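PDB 2WZP: lactococcal phage P2 ORF15 from Lactococcus phage p2, which is probably the distal tail (Dit) protein of the phage baseplate, forming part of the hub that joins the host-binding apparatus to the tail. Local coordinates for residues T162-K174 against L312-V326. Sequence-based numbering, arbitrary orientation.
Sequences TKWYTYENLTFDK and LSKAEFKIKRKADFV
Lys-320 crosses the face of the Tyr-165 ring and runs alongside Tyr-167. Its CB lies 4.1 Å from CE1 of Tyr-167. CG is anti to the backbone N (chi1 -155°), which brings it to 3.5 Å from Tyr-165 CD1; CD also touches Thr-162 CG2. The chain then bends, setting CE over the centre of the Tyr-165 face and near Tyr-167 OH. NZ completes a cation-pi contact with Tyr-165 and is anchored by a salt bridge to Asp-134, whose carboxylate also binds Tyr-165 OH. Lys-318, fully extended, sets CE 3.5 Å from the Tyr-167 centroid; its NZ makes a cation-pi contact over the same face and a salt bridge to Asp-40. The strands run antiparallel at 157°, with paired backbone bonds at Glu-168/Ile-319, Leu-170/Phe-317 and Phe-172/Ala-315, joining the first and last strands, in chain order, of a sheet in the Dit C-terminal family region, with 165-173 at its margin within this chain. On the face opposite the tyrosines and lysines, the edge of Phe-172 meets the face of Phe-317, planes 81° apart, and Glu-168 OE2 meets Arg-321 NH2 at 2.8 Å in a salt bridge whose hydrogen bond is weak. Near the C-terminus, Val-326 lays CG1 over Trp-164, opposite Lys-163 CG, while one water accepts from Trp-164 NE1 and Val-326 N.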
ATOM      1  N   THR M 162     -28.091   7.079  25.570  1.00 33.36           N
ATOM      2  CA  THR M 162     -29.461   6.714  25.211  1.00 33.18           C
ATOM      3  C   THR M 162     -29.629   6.945  23.741  1.00 37.55           C
ATOM      4  O   THR M 162     -29.726   8.073  23.329  1.00 38.60           O
ATOM      5  CB  THR M 162     -30.419   7.514  26.095  1.00 41.37           C
ATOM      6  OG1 THR M 162     -30.245   7.081  27.442  1.00 41.19           O
ATOM      7  CG2 THR M 162     -31.825   7.277  25.748  1.00 48.11           C
ATOM      8  N   LYS M 163     -29.567   5.893  22.940  1.00 34.82           N
ATOM      9  CA  LYS M 163     -29.665   6.090  21.510  1.00 34.34           C
ATOM     10  C   LYS M 163     -30.999   5.764  20.906  1.00 37.92           C
ATOM     11  O   LYS M 163     -31.432   4.630  20.870  1.00 34.37           O
ATOM     12  CB  LYS M 163     -28.559   5.386  20.751  1.00 36.86           C
ATOM     13  CG  LYS M 163     -28.469   5.815  19.337  1.00 32.76           C
ATOM     14  CD  LYS M 163     -27.483   4.988  18.642  1.00 40.29           C
ATOM     15  CE  LYS M 163     -27.804   4.828  17.218  1.00 37.47           C
ATOM     16  NZ  LYS M 163     -27.152   3.621  16.734  1.00 40.54           N
ATOM     17  N   TRP M 164     -31.588   6.847  20.424  1.00 33.60           N
ATOM     18  CA  TRP M 164     -32.879   6.981  19.797  1.00 29.21           C
ATOM     19  C   TRP M 164     -34.034   6.943  20.789  1.00 29.99           C
ATOM     20  O   TRP M 164     -34.390   5.931  21.331  1.00 28.65           O
ATOM     21  CB  TRP M 164     -33.041   6.058  18.614  1.00 27.63           C
ATOM     22  CG  TRP M 164     -32.000   6.216  17.544  1.00 28.50           C
ATOM     23  CD1 TRP M 164     -31.605   5.271  16.683  1.00 31.68           C
ATOM     24  CD2 TRP M 164     -31.216   7.368  17.248  1.00 28.13           C
ATOM     25  NE1 TRP M 164     -30.645   5.742  15.863  1.00 31.62           N
ATOM     26  CE2 TRP M 164     -30.384   7.035  16.191  1.00 32.12           C
ATOM     27  CE3 TRP M 164     -31.136   8.647  17.780  1.00 29.08           C
ATOM     28  CZ2 TRP M 164     -29.486   7.924  15.651  1.00 30.13           C
ATOM     29  CZ3 TRP M 164     -30.252   9.521  17.242  1.00 29.59           C
ATOM     30  CH2 TRP M 164     -29.434   9.161  16.194  1.00 29.84           C
ATOM     31  N   TYR M 165     -34.516   8.134  21.102  1.00 24.94           N
ATOM     32  CA  TYR M 165     -35.645   8.321  21.972  1.00 23.55           C
ATOM     33  C   TYR M 165     -36.440   9.524  21.518  1.00 28.98           C
ATOM     34  O   TYR M 165     -35.979  10.319  20.699  1.00 29.72           O
ATOM     35  CB  TYR M 165     -35.213   8.434  23.455  1.00 23.86           C
ATOM     36  CG  TYR M 165     -34.575   9.739  23.882  1.00 23.58           C
ATOM     37  CD1 TYR M 165     -35.354  10.820  24.292  1.00 24.62           C
ATOM     38  CD2 TYR M 165     -33.194   9.880  23.916  1.00 23.28           C
ATOM     39  CE1 TYR M 165     -34.770  12.009  24.711  1.00 23.28           C
ATOM     40  CE2 TYR M 165     -32.599  11.065  24.327  1.00 23.61           C
ATOM     41  CZ  TYR M 165     -33.387  12.123  24.740  1.00 27.85           C
ATOM     42  OH  TYR M 165     -32.781  13.300  25.124  1.00 26.25           O
ATOM     43  N   THR M 166     -37.652   9.617  22.045  1.00 25.08           N
ATOM     44  CA  THR M 166     -38.613  10.692  21.915  1.00 24.60           C
ATOM     45  C   THR M 166     -39.279  10.753  23.257  1.00 27.93           C
ATOM     46  O   THR M 166     -39.219   9.782  24.028  1.00 26.56           O
ATOM     47  CB  THR M 166     -39.663  10.468  20.797  1.00 31.16           C
ATOM     48  OG1 THR M 166     -40.400   9.280  21.034  1.00 30.81           O
ATOM     49  CG2 THR M 166     -39.070  10.457  19.412  1.00 29.13           C
ATOM     50  N   TYR M 167     -39.921  11.883  23.542  1.00 26.70           N
ATOM     51  CA  TYR M 167     -40.645  12.024  24.786  1.00 26.51           C
ATOM     52  C   TYR M 167     -42.097  11.938  24.501  1.00 32.76           C
ATOM     53  O   TYR M 167     -42.581  12.427  23.472  1.00 33.62           O
ATOM     54  CB  TYR M 167     -40.310  13.340  25.498  1.00 26.92           C
ATOM     55  CG  TYR M 167     -39.014  13.326  26.281  1.00 25.99           C
ATOM     56  CD1 TYR M 167     -38.843  12.470  27.367  1.00 28.08           C
ATOM     57  CD2 TYR M 167     -37.990  14.229  25.990  1.00 25.37           C
ATOM     58  CE1 TYR M 167     -37.652  12.453  28.093  1.00 28.70           C
ATOM     59  CE2 TYR M 167     -36.816  14.258  26.744  1.00 25.91           C
ATOM     60  CZ  TYR M 167     -36.646  13.354  27.785  1.00 34.36           C
ATOM     61  OH  TYR M 167     -35.516  13.369  28.556  1.00 39.40           O
ATOM     62  N   GLU M 168     -42.808  11.304  25.413  1.00 30.61           N
ATOM     63  CA  GLU M 168     -44.254  11.191  25.342  1.00 29.65           C
ATOM     64  C   GLU M 168     -44.790  11.650  26.668  1.00 34.42           C
ATOM     65  O   GLU M 168     -44.420  11.121  27.718  1.00 33.83           O
ATOM     66  CB  GLU M 168     -44.681   9.748  25.036  1.00 30.35           C
ATOM     67  CG  GLU M 168     -46.182   9.577  24.839  1.00 39.25           C
ATOM     68  CD  GLU M 168     -46.693   8.151  24.765  1.00 67.32           C
ATOM     69  OE1 GLU M 168     -47.895   7.984  24.454  1.00 65.68           O
ATOM     70  OE2 GLU M 168     -45.913   7.200  25.023  1.00 55.25           O
ATOM     71  N   ASN M 169     -45.686  12.614  26.622  1.00 34.37           N
ATOM     72  CA  ASN M 169     -46.348  13.158  27.820  1.00 34.10           C
ATOM     73  C   ASN M 169     -47.730  12.557  27.953  1.00 35.85           C
ATOM     74  O   ASN M 169     -48.486  12.560  26.989  1.00 36.16           O
ATOM     75  CB  ASN M 169     -46.367  14.669  27.765  1.00 33.35           C
ATOM     76  CG  ASN M 169     -44.992  15.241  28.041  1.00 62.46           C
ATOM     77  OD1 ASN M 169     -44.698  15.658  29.154  1.00 56.90           O
ATOM     78  ND2 ASN M 169     -44.073  15.182  27.075  1.00 59.58           N
ATOM     79  N   LEU M 170     -47.990  11.897  29.087  1.00 31.59           N
ATOM     80  CA  LEU M 170     -49.253  11.225  29.398  1.00 31.00           C
ATOM     81  C   LEU M 170     -49.750  11.607  30.785  1.00 36.00           C
ATOM     82  O   LEU M 170     -48.981  11.621  31.749  1.00 36.82           O
ATOM     83  CB  LEU M 170     -49.093   9.698  29.370  1.00 31.50           C
ATOM     84  CG  LEU M 170     -48.736   8.991  28.065  1.00 35.46           C
ATOM     85  CD1 LEU M 170     -48.656   7.508  28.285  1.00 33.74           C
ATOM     86  CD2 LEU M 170     -49.769   9.270  26.982  1.00 36.36           C
ATOM     87  N   THR M 171     -51.050  11.869  30.886  1.00 32.84           N
ATOM     88  CA  THR M 171     -51.749  12.190  32.126  1.00 32.33           C
ATOM     89  C   THR M 171     -52.705  11.043  32.459  1.00 36.44           C
ATOM     90  O   THR M 171     -53.437  10.577  31.583  1.00 35.90           O
ATOM     91  CB  THR M 171     -52.552  13.491  31.977  1.00 35.66           C
ATOM     92  OG1 THR M 171     -51.714  14.517  31.464  1.00 41.09           O
ATOM     93  CG2 THR M 171     -53.157  13.944  33.285  1.00 29.53           C
ATOM     94  N   PHE M 172     -52.692  10.601  33.721  1.00 32.94           N
ATOM     95  CA  PHE M 172     -53.580   9.565  34.227  1.00 32.93           C
ATOM     96  C   PHE M 172     -54.422  10.199  35.324  1.00 38.51           C
ATOM     97  O   PHE M 172     -53.868  10.850  36.208  1.00 38.06           O
ATOM     98  CB  PHE M 172     -52.782   8.367  34.738  1.00 34.06           C
ATOM     99  CG  PHE M 172     -51.654   7.986  33.817  1.00 34.90           C
ATOM    100  CD1 PHE M 172     -51.906   7.334  32.614  1.00 38.04           C
ATOM    101  CD2 PHE M 172     -50.333   8.257  34.164  1.00 36.25           C
ATOM    102  CE1 PHE M 172     -50.858   6.997  31.753  1.00 38.68           C
ATOM    103  CE2 PHE M 172     -49.284   7.889  33.325  1.00 38.54           C
ATOM    104  CZ  PHE M 172     -49.552   7.273  32.115  1.00 36.52           C
ATOM    105  N   ASP M 173     -55.754  10.089  35.208  1.00 36.35           N
ATOM    106  CA  ASP M 173     -56.700  10.676  36.152  1.00 36.68           C
ATOM    107  C   ASP M 173     -57.607   9.607  36.731  1.00 36.94           C
ATOM    108  O   ASP M 173     -58.233   8.868  35.978  1.00 36.34           O
ATOM    109  CB  ASP M 173     -57.571  11.722  35.444  1.00 39.66           C
ATOM    110  CG  ASP M 173     -56.963  13.098  35.355  1.00 54.66           C
ATOM    111  OD1 ASP M 173     -57.156  13.892  36.300  1.00 57.20           O
ATOM    112  OD2 ASP M 173     -56.389  13.419  34.297  1.00 60.95           O
ATOM    113  N   LYS M 174     -57.732   9.569  38.054  1.00 31.71           N
ATOM    114  CA  LYS M 174     -58.609   8.623  38.708  1.00 31.50           C
ATOM    115  C   LYS M 174     -60.031   9.223  38.782  1.00 38.79           C
ATOM    116  O   LYS M 174     -60.335  10.060  39.637  1.00 39.71           O
ATOM    117  CB  LYS M 174     -58.054   8.180  40.068  1.00 32.03           C
ATOM    118  CG  LYS M 174     -58.749   6.958  40.656  1.00 34.41           C
ATOM    119  CD  LYS M 174     -58.370   5.648  39.982  1.00 35.13           C
ATOM    120  CE  LYS M 174     -59.300   4.591  40.541  1.00 24.92           C
ATOM    121  NZ  LYS M 174     -58.788   3.206  40.316  1.00 47.40           N
ATOM    122  N   LEU M 312     -53.733   7.336  44.070  1.00 29.40           N
ATOM    123  CA  LEU M 312     -53.406   8.625  43.452  1.00 27.30           C
ATOM    124  C   LEU M 312     -54.639   9.192  42.827  1.00 32.94           C
ATOM    125  O   LEU M 312     -55.435   8.447  42.235  1.00 33.27           O
ATOM    126  CB  LEU M 312     -52.306   8.536  42.368  1.00 25.79           C
ATOM    127  CG  LEU M 312     -50.977   7.845  42.702  1.00 28.11           C
ATOM    128  CD1 LEU M 312     -50.078   7.830  41.485  1.00 26.75           C
ATOM    129  CD2 LEU M 312     -50.258   8.547  43.859  1.00 29.72           C
ATOM    130  N   SER M 313     -54.781  10.519  42.898  1.00 28.76           N
ATOM    131  CA  SER M 313     -55.894  11.167  42.244  1.00 27.57           C
ATOM    132  C   SER M 313     -55.535  11.426  40.777  1.00 34.01           C
ATOM    133  O   SER M 313     -56.398  11.407  39.912  1.00 34.10           O
ATOM    134  CB  SER M 313     -56.255  12.456  42.965  1.00 29.05           C
ATOM    135  OG  SER M 313     -55.148  13.337  43.022  1.00 43.36           O
ATOM    136  N   LYS M 314     -54.246  11.645  40.506  1.00 33.67           N
ATOM    137  CA  LYS M 314     -53.681  11.991  39.206  1.00 33.30           C
ATOM    138  C   LYS M 314     -52.184  11.656  39.208  1.00 35.29           C
ATOM    139  O   LYS M 314     -51.558  11.595  40.274  1.00 33.65           O
ATOM    140  CB  LYS M 314     -53.868  13.517  38.996  1.00 36.15           C
ATOM    141  CG  LYS M 314     -53.713  14.032  37.564  1.00 42.82           C
ATOM    142  CD  LYS M 314     -53.768  15.562  37.513  1.00 43.45           C
ATOM    143  CE  LYS M 314     -54.367  16.083  36.227  1.00 60.55           C
ATOM    144  NZ  LYS M 314     -54.166  17.551  36.057  1.00 78.33           N
ATOM    145  N   ALA M 315     -51.625  11.465  38.007  1.00 31.91           N
ATOM    146  CA  ALA M 315     -50.203  11.243  37.732  1.00 31.37           C
ATOM    147  C   ALA M 315     -49.898  11.848  36.370  1.00 35.78           C
ATOM    148  O   ALA M 315     -50.688  11.708  35.432  1.00 36.37           O
ATOM    149  CB  ALA M 315     -49.868   9.757  37.730  1.00 31.85           C
ATOM    150  N   GLU M 316     -48.777  12.560  36.267  1.00 32.04           N
ATOM    151  CA  GLU M 316     -48.333  13.185  35.028  1.00 30.70           C
ATOM    152  C   GLU M 316     -46.980  12.585  34.725  1.00 33.12           C
ATOM    153  O   GLU M 316     -46.052  12.718  35.518  1.00 31.46           O
ATOM    154  CB  GLU M 316     -48.237  14.710  35.196  1.00 31.43           C
ATOM    155  CG  GLU M 316     -49.585  15.376  35.397  1.00 37.69           C
ATOM    156  CD  GLU M 316     -50.234  16.000  34.179  1.00 46.91           C
ATOM    157  OE1 GLU M 316     -51.013  16.964  34.351  1.00 57.50           O
ATOM    158  OE2 GLU M 316     -49.957  15.534  33.052  1.00 38.53           O
ATOM    159  N   PHE M 317     -46.898  11.887  33.598  1.00 29.54           N
ATOM    160  CA  PHE M 317     -45.692  11.212  33.124  1.00 27.24           C
ATOM    161  C   PHE M 317     -45.035  11.888  31.920  1.00 32.31           C
ATOM    162  O   PHE M 317     -45.706  12.513  31.092  1.00 33.41           O
ATOM    163  CB  PHE M 317     -46.035   9.750  32.781  1.00 26.88           C
ATOM    164  CG  PHE M 317     -45.924   8.745  33.903  1.00 26.38           C
ATOM    165  CD1 PHE M 317     -45.362   7.496  33.682  1.00 27.80           C
ATOM    166  CD2 PHE M 317     -46.389   9.044  35.180  1.00 28.19           C
ATOM    167  CE1 PHE M 317     -45.284   6.559  34.706  1.00 28.14           C
ATOM    168  CE2 PHE M 317     -46.272   8.121  36.215  1.00 30.03           C
ATOM    169  CZ  PHE M 317     -45.705   6.892  35.973  1.00 28.23           C
ATOM    170  N   LYS M 318     -43.713  11.730  31.831  1.00 28.68           N
ATOM    171  CA  LYS M 318     -42.847  12.099  30.708  1.00 27.72           C
ATOM    172  C   LYS M 318     -42.042  10.841  30.448  1.00 30.68           C
ATOM    173  O   LYS M 318     -41.164  10.485  31.237  1.00 29.76           O
ATOM    174  CB  LYS M 318     -41.951  13.296  31.026  1.00 29.15           C
ATOM    175  CG  LYS M 318     -41.273  13.872  29.796  1.00 27.51           C
ATOM    176  CD  LYS M 318     -40.294  14.956  30.181  1.00 25.56           C
ATOM    177  CE  LYS M 318     -39.748  15.599  28.945  1.00 29.94           C
ATOM    178  NZ  LYS M 318     -38.781  16.676  29.243  1.00 42.18           N
ATOM    179  N   ILE M 319     -42.467  10.087  29.440  1.00 28.00           N
ATOM    180  CA  ILE M 319     -41.881   8.796  29.083  1.00 26.99           C
ATOM    181  C   ILE M 319     -40.835   8.950  28.036  1.00 30.62           C
ATOM    182  O   ILE M 319     -41.035   9.683  27.070  1.00 30.46           O
ATOM    183  CB  ILE M 319     -42.995   7.824  28.674  1.00 29.74           C
ATOM    184  CG1 ILE M 319     -43.970   7.601  29.855  1.00 29.97           C
ATOM    185  CG2 ILE M 319     -42.431   6.510  28.169  1.00 29.40           C
ATOM    186  CD1 ILE M 319     -45.312   7.812  29.542  1.00 31.17           C
ATOM    187  N   LYS M 320     -39.693   8.265  28.244  1.00 27.26           N
ATOM    188  CA  LYS M 320     -38.587   8.275  27.314  1.00 25.64           C
ATOM    189  C   LYS M 320     -38.748   7.026  26.471  1.00 30.39           C
ATOM    190  O   LYS M 320     -38.338   5.935  26.879  1.00 29.39           O
ATOM    191  CB  LYS M 320     -37.240   8.340  28.048  1.00 26.14           C
ATOM    192  CG  LYS M 320     -36.157   8.935  27.185  1.00 33.13           C
ATOM    193  CD  LYS M 320     -34.768   8.670  27.739  1.00 45.98           C
ATOM    194  CE  LYS M 320     -34.017   9.895  28.206  1.00 44.09           C
ATOM    195  NZ  LYS M 320     -32.716   9.501  28.785  1.00 59.34           N
ATOM    196  N   ARG M 321     -39.419   7.179  25.308  1.00 27.76           N
ATOM    197  CA  ARG M 321     -39.686   6.083  24.357  1.00 27.43           C
ATOM    198  C   ARG M 321     -38.393   5.599  23.711  1.00 29.86           C
ATOM    199  O   ARG M 321     -37.474   6.380  23.599  1.00 29.53           O
ATOM    200  CB  ARG M 321     -40.711   6.520  23.312  1.00 28.57           C
ATOM    201  CG  ARG M 321     -42.047   6.920  23.938  1.00 25.92           C
ATOM    202  CD  ARG M 321     -43.148   7.149  22.951  1.00 41.42           C
ATOM    203  NE  ARG M 321     -43.437   6.029  22.073  1.00 71.21           N
ATOM    204  CZ  ARG M 321     -44.651   5.537  21.870  1.00 95.17           C
ATOM    205  NH1 ARG M 321     -44.831   4.533  21.022  1.00 92.55           N
ATOM    206  NH2 ARG M 321     -45.704   6.066  22.484  1.00 73.45           N
ATOM    207  N   LYS M 322     -38.298   4.321  23.331  1.00 26.14           N
ATOM    208  CA  LYS M 322     -37.066   3.694  22.846  1.00 24.86           C
ATOM    209  C   LYS M 322     -37.186   3.116  21.444  1.00 31.01           C
ATOM    210  O   LYS M 322     -38.202   2.510  21.114  1.00 31.08           O
ATOM    211  CB  LYS M 322     -36.663   2.593  23.862  1.00 27.35           C
ATOM    212  CG  LYS M 322     -35.445   1.704  23.532  1.00 34.13           C
ATOM    213  CD  LYS M 322     -35.128   0.814  24.706  1.00 42.38           C
ATOM    214  CE  LYS M 322     -33.776   0.178  24.669  1.00 52.04           C
ATOM    215  NZ  LYS M 322     -33.835  -1.171  24.094  1.00 65.33           N
ATOM    216  N   ALA M 323     -36.113   3.254  20.641  1.00 29.27           N
ATOM    217  CA  ALA M 323     -35.955   2.693  19.307  1.00 29.61           C
ATOM    218  C   ALA M 323     -34.476   2.432  19.141  1.00 35.34           C
ATOM    219  O   ALA M 323     -33.709   3.383  19.128  1.00 36.46           O
ATOM    220  CB  ALA M 323     -36.445   3.673  18.261  1.00 30.29           C
ATOM    221  N   ASP M 324     -34.050   1.167  19.064  1.00 31.50           N
ATOM    222  CA  ASP M 324     -32.615   0.850  18.946  1.00 31.99           C
ATOM    223  C   ASP M 324     -32.043   1.271  17.578  1.00 32.84           C
ATOM    224  O   ASP M 324     -30.842   1.574  17.463  1.00 32.41           O
ATOM    225  CB  ASP M 324     -32.350  -0.667  19.175  1.00 35.09           C
ATOM    226  CG  ASP M 324     -32.791  -1.248  20.501  1.00 51.23           C
ATOM    227  OD1 ASP M 324     -33.179  -2.435  20.521  1.00 55.01           O
ATOM    228  OD2 ASP M 324     -32.663  -0.541  21.535  1.00 54.75           O
ATOM    229  N   PHE M 325     -32.915   1.231  16.544  1.00 25.96           N
ATOM    230  CA  PHE M 325     -32.591   1.558  15.163  1.00 23.71           C
ATOM    231  C   PHE M 325     -33.689   2.409  14.547  1.00 29.36           C
ATOM    232  O   PHE M 325     -34.880   2.153  14.746  1.00 28.48           O
ATOM    233  CB  PHE M 325     -32.347   0.295  14.333  1.00 23.45           C
ATOM    234  CG  PHE M 325     -31.790   0.586  12.956  1.00 22.56           C
ATOM    235  CD1 PHE M 325     -32.646   0.804  11.870  1.00 22.22           C
ATOM    236  CD2 PHE M 325     -30.411   0.661  12.744  1.00 21.62           C
ATOM    237  CE1 PHE M 325     -32.133   1.088  10.606  1.00 21.10           C
ATOM    238  CE2 PHE M 325     -29.903   0.931  11.476  1.00 23.28           C
ATOM    239  CZ  PHE M 325     -30.771   1.133  10.416  1.00 21.16           C
ATOM    240  N   VAL M 326     -33.263   3.417  13.775  1.00 27.33           N
ATOM    241  CA  VAL M 326     -34.121   4.394  13.101  1.00 25.13           C
ATOM    242  C   VAL M 326     -33.486   4.740  11.733  1.00 29.89           C
ATOM    243  O   VAL M 326     -32.239   4.865  11.662  1.00 37.18           O
ATOM    244  CB  VAL M 326     -34.336   5.593  14.084  1.00 28.19           C
ATOM    245  CG1 VAL M 326     -33.713   6.906  13.632  1.00 27.93           C
ATOM    246  CG2 VAL M 326     -35.783   5.749  14.461  1.00 27.59           C
ATOM    247  OXT VAL M 326     -34.206   4.720  10.714  1.00 29.56           O
TER
HETATM  248  O   HOH W   1     -30.878   1.583  22.238  1.00 43.88           O
HETATM  249  O   HOH W   2     -30.417   4.253  13.597  1.00 22.97           O
HETATM  250  O   HOH W   3     -58.534  13.550  38.798  1.00 51.88           O